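Local coordinates for copper-containing nitrite reductase (Thermus scotoductus, PDB 6HBE), which probably reduces nitrite to nitric oxide with electrons from a cytochrome c, working as a copper-containing homotrimer, at residues Glu27-Ile32 against Phe46-Pro51; Tyr113-Gly118 against Gly128-Met133. All coordinates share one frame; numbering follows the deposited sequence. Where two conformers were deposited one is given.

Interaction 1: Glu27-Ile32 against Phe46-Pro51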
loop_
_atom_site.group_PDB
_atom_site.type_symbol
_atom_site.label_atom_id
_atom_site.label_comp_id
_atom_site.label_asym_id
_atom_site.label_seq_id
_atom_site.Cartn_x
_atom_site.Cartn_y
_atom_site.Cartn_z
ATOM N N GLU C 27 -22.093 15.221 18.046
ATOM C CA GLU C 27 -23.237 15.334 17.183
ATOM C C GLU C 27 -22.942 14.837 15.757
ATOM O O GLU C 27 -22.249 15.508 14.980
ATOM C CB GLU C 27 -23.734 16.791 17.149
ATOM C CG GLU C 27 -24.112 17.323 18.535
ATOM C CD GLU C 27 -24.855 18.654 18.490
ATOM O OE1 GLU C 27 -24.601 19.453 17.563
ATOM O OE2 GLU C 27 -25.694 18.898 19.388
ATOM N N ALA C 28 -23.487 13.668 15.411
ATOM C CA ALA C 28 -23.293 13.098 14.076
ATOM C C ALA C 28 -24.085 13.856 13.015
ATOM O O ALA C 28 -25.300 14.106 13.186
ATOM C CB ALA C 28 -23.656 11.604 14.058
ATOM N N ARG C 29 -23.409 14.211 11.920
ATOM C CA ARG C 29 -24.023 14.955 10.799
ATOM C C ARG C 29 -23.365 14.730 9.440
ATOM O O ARG C 29 -22.306 14.129 9.356
ATOM C CB ARG C 29 -24.050 16.440 11.104
ATOM C CG ARG C 29 -22.786 16.977 11.713
ATOM C CD ARG C 29 -23.101 18.219 12.515
ATOM N NE ARG C 29 -23.700 19.219 11.656
ATOM C CZ ARG C 29 -24.030 20.447 12.040
ATOM N NH1 ARG C 29 -23.806 20.869 13.291
ATOM N NH2 ARG C 29 -24.573 21.262 11.140
ATOM N N SER C 30 -24.060 15.167 8.389
ATOM C CA SER C 30 -23.531 15.288 7.042
ATOM C C SER C 30 -22.860 16.650 6.921
ATOM O O SER C 30 -23.436 17.650 7.371
ATOM C CB SER C 30 -24.660 15.239 6.009
ATOM O OG SER C 30 -25.030 13.902 5.778
ATOM N N SER C 31 -21.677 16.710 6.307
ATOM C CA SER C 31 -20.922 17.986 6.225
ATOM C C SER C 31 -20.126 18.155 4.920
ATOM O O SER C 31 -19.965 17.204 4.113
ATOM C CB SER C 31 -19.955 18.104 7.409
ATOM O OG SER C 31 -20.568 17.833 8.679
ATOM N N ILE C 32 -19.596 19.361 4.746
ATOM C CA ILE C 32 -18.726 19.703 3.631
ATOM C C ILE C 32 -17.481 20.381 4.230
ATOM O O ILE C 32 -17.620 21.356 4.966
ATOM C CB ILE C 32 -19.411 20.649 2.632
ATOM C CG1 ILE C 32 -20.751 20.071 2.170
ATOM C CG2 ILE C 32 -18.513 20.924 1.431
ATOM C CD1 ILE C 32 -21.515 20.966 1.213
ATOM N N PHE C 46 -18.471 14.519 13.092
ATOM C CA PHE C 46 -18.972 14.891 14.408
ATOM C C PHE C 46 -18.786 16.412 14.555
ATOM O O PHE C 46 -17.671 16.936 14.401
ATOM C CB PHE C 46 -18.255 14.170 15.520
ATOM C CG PHE C 46 -18.505 12.682 15.535
ATOM C CD1 PHE C 46 -19.719 12.181 15.954
ATOM C CD2 PHE C 46 -17.540 11.795 15.065
ATOM C CE1 PHE C 46 -19.963 10.823 15.949
ATOM C CE2 PHE C 46 -17.771 10.437 15.066
ATOM C CZ PHE C 46 -18.988 9.947 15.506
ATOM N N ASN C 47 -19.894 17.110 14.811
ATOM C CA ASN C 47 -19.895 18.551 15.091
ATOM C C ASN C 47 -19.357 19.449 13.983
ATOM O O ASN C 47 -18.789 20.510 14.256
ATOM C CB ASN C 47 -19.152 18.841 16.385
ATOM C CG ASN C 47 -19.683 18.046 17.566
ATOM O OD1 ASN C 47 -19.749 16.796 17.555
ATOM N ND2 ASN C 47 -20.039 18.753 18.609
ATOM N N ASP C 48 -19.544 19.014 12.741
ATOM C CA ASP C 48 -19.226 19.783 11.556
ATOM C C ASP C 48 -17.710 20.084 11.326
ATOM O O ASP C 48 -17.366 21.084 10.690
ATOM C CB ASP C 48 -20.061 21.066 11.585
ATOM C CG ASP C 48 -20.463 21.564 10.198
ATOM O OD1 ASP C 48 -20.857 20.759 9.306
ATOM O OD2 ASP C 48 -20.437 22.807 10.028
ATOM N N MET C 49 -16.837 19.225 11.866
ATOM C CA MET C 49 -15.368 19.305 11.682
ATOM C C MET C 49 -14.810 17.895 11.431
ATOM O O MET C 49 -15.331 16.940 11.996
ATOM C CB MET C 49 -14.682 19.901 12.917
ATOM C CG MET C 49 -15.317 19.562 14.257
ATOM S SD MET C 49 -14.597 20.415 15.686
ATOM C CE MET C 49 -14.309 22.036 14.979
ATOM N N SER C 50 -13.763 17.778 10.604
ATOM C CA SER C 50 -13.029 16.502 10.426
ATOM C C SER C 50 -11.510 16.801 10.397
ATOM O O SER C 50 -11.051 17.441 9.458
ATOM C CB SER C 50 -13.446 15.804 9.136
ATOM O OG SER C 50 -12.765 14.550 9.009
ATOM N N PRO C 51 -10.741 16.387 11.402
ATOM C CA PRO C 51 -11.201 15.578 12.545
ATOM C C PRO C 51 -12.142 16.309 13.492
ATOM O O PRO C 51 -12.170 17.561 13.537
ATOM C CB PRO C 51 -9.912 15.239 13.285
ATOM C CG PRO C 51 -8.884 16.205 12.800
ATOM C CD PRO C 51 -9.280 16.547 11.388
HETATM O O HOH W 1 -20.811 21.303 6.638
#
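Glu27 and Asn47 are joined by two nearly straight hydrogen bonds. Glu27 N donates to the side-chain oxygen Asn47 OD1 (2.9 Å), approaching from above the amide carbonyl plane, while Asn47 N reaches back to Glu27 O (2.9 Å). With CG anti to its own carbonyl carbon (chi1 -54°), Asn47 folds its amide back toward the strand although its CB points away from it. A CA-H...O contact from Phe46 to Glu27 O adds to this grip. On the buried side Ala28 CB meets Phe46 CE1 at 4.2 Å and also touches the copper ligands His75 and Gln130. Here strand 39-46, antiparallel to strand 21-36 in a sheet of the cupredoxin domain, ends in a type I' turn from Phe46 to Met49, with Asn47 and Asp48 at positive phi. The other end is polar. The Arg29 guanidinium stacks on the Asp48 carboxylate with planes 24° apart, a long salt bridge (Arg29 NE to Asp48 OD1, 4.0 Å) of charges alone, since the oxygen lies well out of the guanidinium plane. Ser31 OG, hydrogen-bonded to Ser45 OG, lies 3.0 Å from Asp48 OD1, which accepts a hydrogen bond from a water (2.7 Å) bound in turn by Ile32 N.

Interaction 2: Tyr113-Gly118 against Gly128-Met133. With CU (copper (II) ion), chain N; CU (copper (II) ion), chain M.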
loop_
_atom_site.group_PDB
_atom_site.type_symbol
_atom_site.label_atom_id
_atom_site.label_comp_id
_atom_site.label_asym_id
_atom_site.label_seq_id
_atom_site.Cartn_x
_atom_site.Cartn_y
_atom_site.Cartn_z
ATOM N N TYR C 113 -11.383 7.849 18.307
ATOM C CA TYR C 113 -12.825 7.564 18.321
ATOM C C TYR C 113 -13.325 7.751 16.895
ATOM O O TYR C 113 -12.684 8.457 16.111
ATOM C CB TYR C 113 -13.610 8.433 19.367
ATOM C CG TYR C 113 -13.777 9.906 19.024
ATOM C CD1 TYR C 113 -14.746 10.315 18.088
ATOM C CD2 TYR C 113 -12.997 10.893 19.633
ATOM C CE1 TYR C 113 -14.921 11.646 17.775
ATOM C CE2 TYR C 113 -13.171 12.242 19.305
ATOM C CZ TYR C 113 -14.130 12.603 18.371
ATOM O OH TYR C 113 -14.335 13.909 17.974
ATOM N N HIS C 114 -14.439 7.105 16.549
ATOM C CA HIS C 114 -14.958 7.134 15.180
ATOM C C HIS C 114 -16.396 6.625 15.139
ATOM O O HIS C 114 -16.884 6.042 16.103
ATOM C CB HIS C 114 -14.058 6.282 14.217
ATOM C CG HIS C 114 -13.912 4.838 14.611
ATOM N ND1 HIS C 114 -14.817 3.871 14.225
ATOM C CD2 HIS C 114 -12.970 4.195 15.340
ATOM C CE1 HIS C 114 -14.467 2.702 14.727
ATOM N NE2 HIS C 114 -13.324 2.852 15.367
ATOM N N CYS C 115 -17.073 6.834 14.026
ATOM C CA CYS C 115 -18.448 6.388 13.901
ATOM C C CYS C 115 -18.491 4.853 13.864
ATOM O O CYS C 115 -17.596 4.224 13.291
ATOM C CB CYS C 115 -19.115 6.932 12.621
ATOM S SG CYS C 115 -20.938 6.681 12.580
ATOM N N ALA C 116 -19.541 4.270 14.456
ATOM C CA ALA C 116 -19.767 2.828 14.417
ATOM C C ALA C 116 -21.282 2.523 14.374
ATOM O O ALA C 116 -21.866 2.112 15.379
ATOM C CB ALA C 116 -19.098 2.184 15.625
ATOM N N PRO C 117 -21.924 2.718 13.205
ATOM C CA PRO C 117 -23.302 2.227 13.033
ATOM C C PRO C 117 -23.379 0.742 13.355
ATOM O O PRO C 117 -24.352 0.303 13.986
ATOM C CB PRO C 117 -23.605 2.502 11.555
ATOM C CG PRO C 117 -22.469 3.368 11.052
ATOM C CD PRO C 117 -21.305 3.079 11.910
ATOM N N GLY C 118 -22.316 0.005 12.982
ATOM C CA GLY C 118 -22.223 -1.432 13.110
ATOM C C GLY C 118 -21.904 -2.005 11.742
ATOM O O GLY C 118 -22.152 -1.367 10.698
ATOM N N GLY C 128 -15.328 8.382 5.416
ATOM C CA GLY C 128 -15.979 9.653 5.041
ATOM C C GLY C 128 -15.731 10.860 5.938
ATOM O O GLY C 128 -16.264 11.928 5.671
ATOM N N GLY C 129 -14.934 10.713 7.010
ATOM C CA GLY C 129 -14.552 11.874 7.832
ATOM C C GLY C 129 -14.857 11.786 9.317
ATOM O O GLY C 129 -14.425 12.679 10.072
ATOM N N GLN C 130 -15.605 10.758 9.742
ATOM C CA GLN C 130 -16.120 10.676 11.109
ATOM C C GLN C 130 -15.126 10.050 12.071
ATOM O O GLN C 130 -15.201 8.850 12.390
ATOM C CB GLN C 130 -17.469 9.925 11.170
ATOM C CG GLN C 130 -18.699 10.792 10.997
ATOM C CD GLN C 130 -20.048 10.030 11.020
ATOM O OE1 GLN C 130 -20.227 8.880 10.510
ATOM N NE2 GLN C 130 -21.036 10.705 11.596
ATOM N N PHE C 131 -14.170 10.863 12.521
ATOM C CA PHE C 131 -13.150 10.411 13.480
ATOM C C PHE C 131 -12.593 11.575 14.287
ATOM O O PHE C 131 -12.758 12.725 13.877
ATOM C CB PHE C 131 -11.982 9.691 12.755
ATOM C CG PHE C 131 -11.521 10.394 11.513
ATOM C CD1 PHE C 131 -10.754 11.554 11.586
ATOM C CD2 PHE C 131 -11.881 9.921 10.272
ATOM C CE1 PHE C 131 -10.358 12.224 10.435
ATOM C CE2 PHE C 131 -11.482 10.573 9.121
ATOM C CZ PHE C 131 -10.716 11.740 9.205
ATOM N N GLY C 132 -11.954 11.257 15.422
ATOM C CA GLY C 132 -11.250 12.231 16.252
ATOM C C GLY C 132 -10.371 11.586 17.310
ATOM O O GLY C 132 -10.165 10.363 17.290
ATOM N N MET C 133 -9.838 12.406 18.220
ATOM C CA MET C 133 -8.918 11.985 19.290
ATOM C C MET C 133 -9.485 12.200 20.702
ATOM O O MET C 133 -10.075 13.253 20.988
ATOM C CB MET C 133 -7.594 12.792 19.160
ATOM C CG MET C 133 -6.511 12.586 20.236
ATOM S SD MET C 133 -5.095 13.745 20.136
ATOM C CE MET C 133 -4.392 13.379 18.511
HETATM CU CU CU N . -21.699 7.501 10.753
HETATM CU CU CU M . -12.066 1.507 16.170
HETATM O O HOH W 2 -13.362 0.367 17.071
#
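Tyr113 lays one ring face over Gly132, whose CA sits 3.8 Å from the ring centroid in a CH-pi contact. The absence of a side chain at Gly132 lets the phenol lie this low, and a first torsion that sets CG between backbone N and carbonyl carbon (chi1 72°) swings the ring across the neighbouring strand. Its OH hydrogen-bonds to Pro53 O. Beneath the ring the antiparallel backbones are tightly knit: Tyr113 N bonds to Gly132 O (3.0 Å) and Gly132 N to Tyr113 O (3.0 Å). With an alanine in place of Tyr113, the Gly132 backbone is likely to lose its aromatic cover and Pro53 O its hydroxyl partner. Next, His114 and Phe131 form a non-hydrogen-bonded antiparallel pair, their CA atoms 4.1 Å apart, and Cys115 N hydrogen-bonds to Gln130 O (3.2 Å).

Cys115 and Gln130 still touch; past them the segments diverge, and Ala116-Gly118 make no contact across. Cys115 SG (2.1 Å) and Gln130 OE1 (2.0 Å) hold one copper ion, completed by His75 and His125. The His114 ring leads away from strand 131-137 toward the other copper, bound at NE2 (2.0 Å) with a water, His80 and His267 of a second subunit; its ND1 donates to Cys115 O, fixing the ring's rotation. Adjacent His114 and Cys115 form the His-Cys bridge of copper nitrite reductases, linking the type 1 and type 2 sites.

In the fold
Both contacts belong to one cupredoxin domain but to different sheets: interaction 1 continues the pairing of strands 21-36 and 39-46, interaction 2 that of strands 109-114 and 131-137. Interaction 2 is wholly buried and relies on backbone bonds, a ring over glycine and shared copper. Interaction 1 is partly buried, and its more exposed residues use an amide, charges and water. The two meet between the sheets, where Phe46 CD2 packs on Tyr113 CE1 (3.8 Å) and Ala28 CB lies against Gln130 NE2 (3.7 Å), placing the inner side of interaction 1 next to the type 1 copper. Ser50 OG probably hydrogen-bonds to Gly129 O, tying the post-turn loop to the glycine between helix 120-126 and strand 131-137.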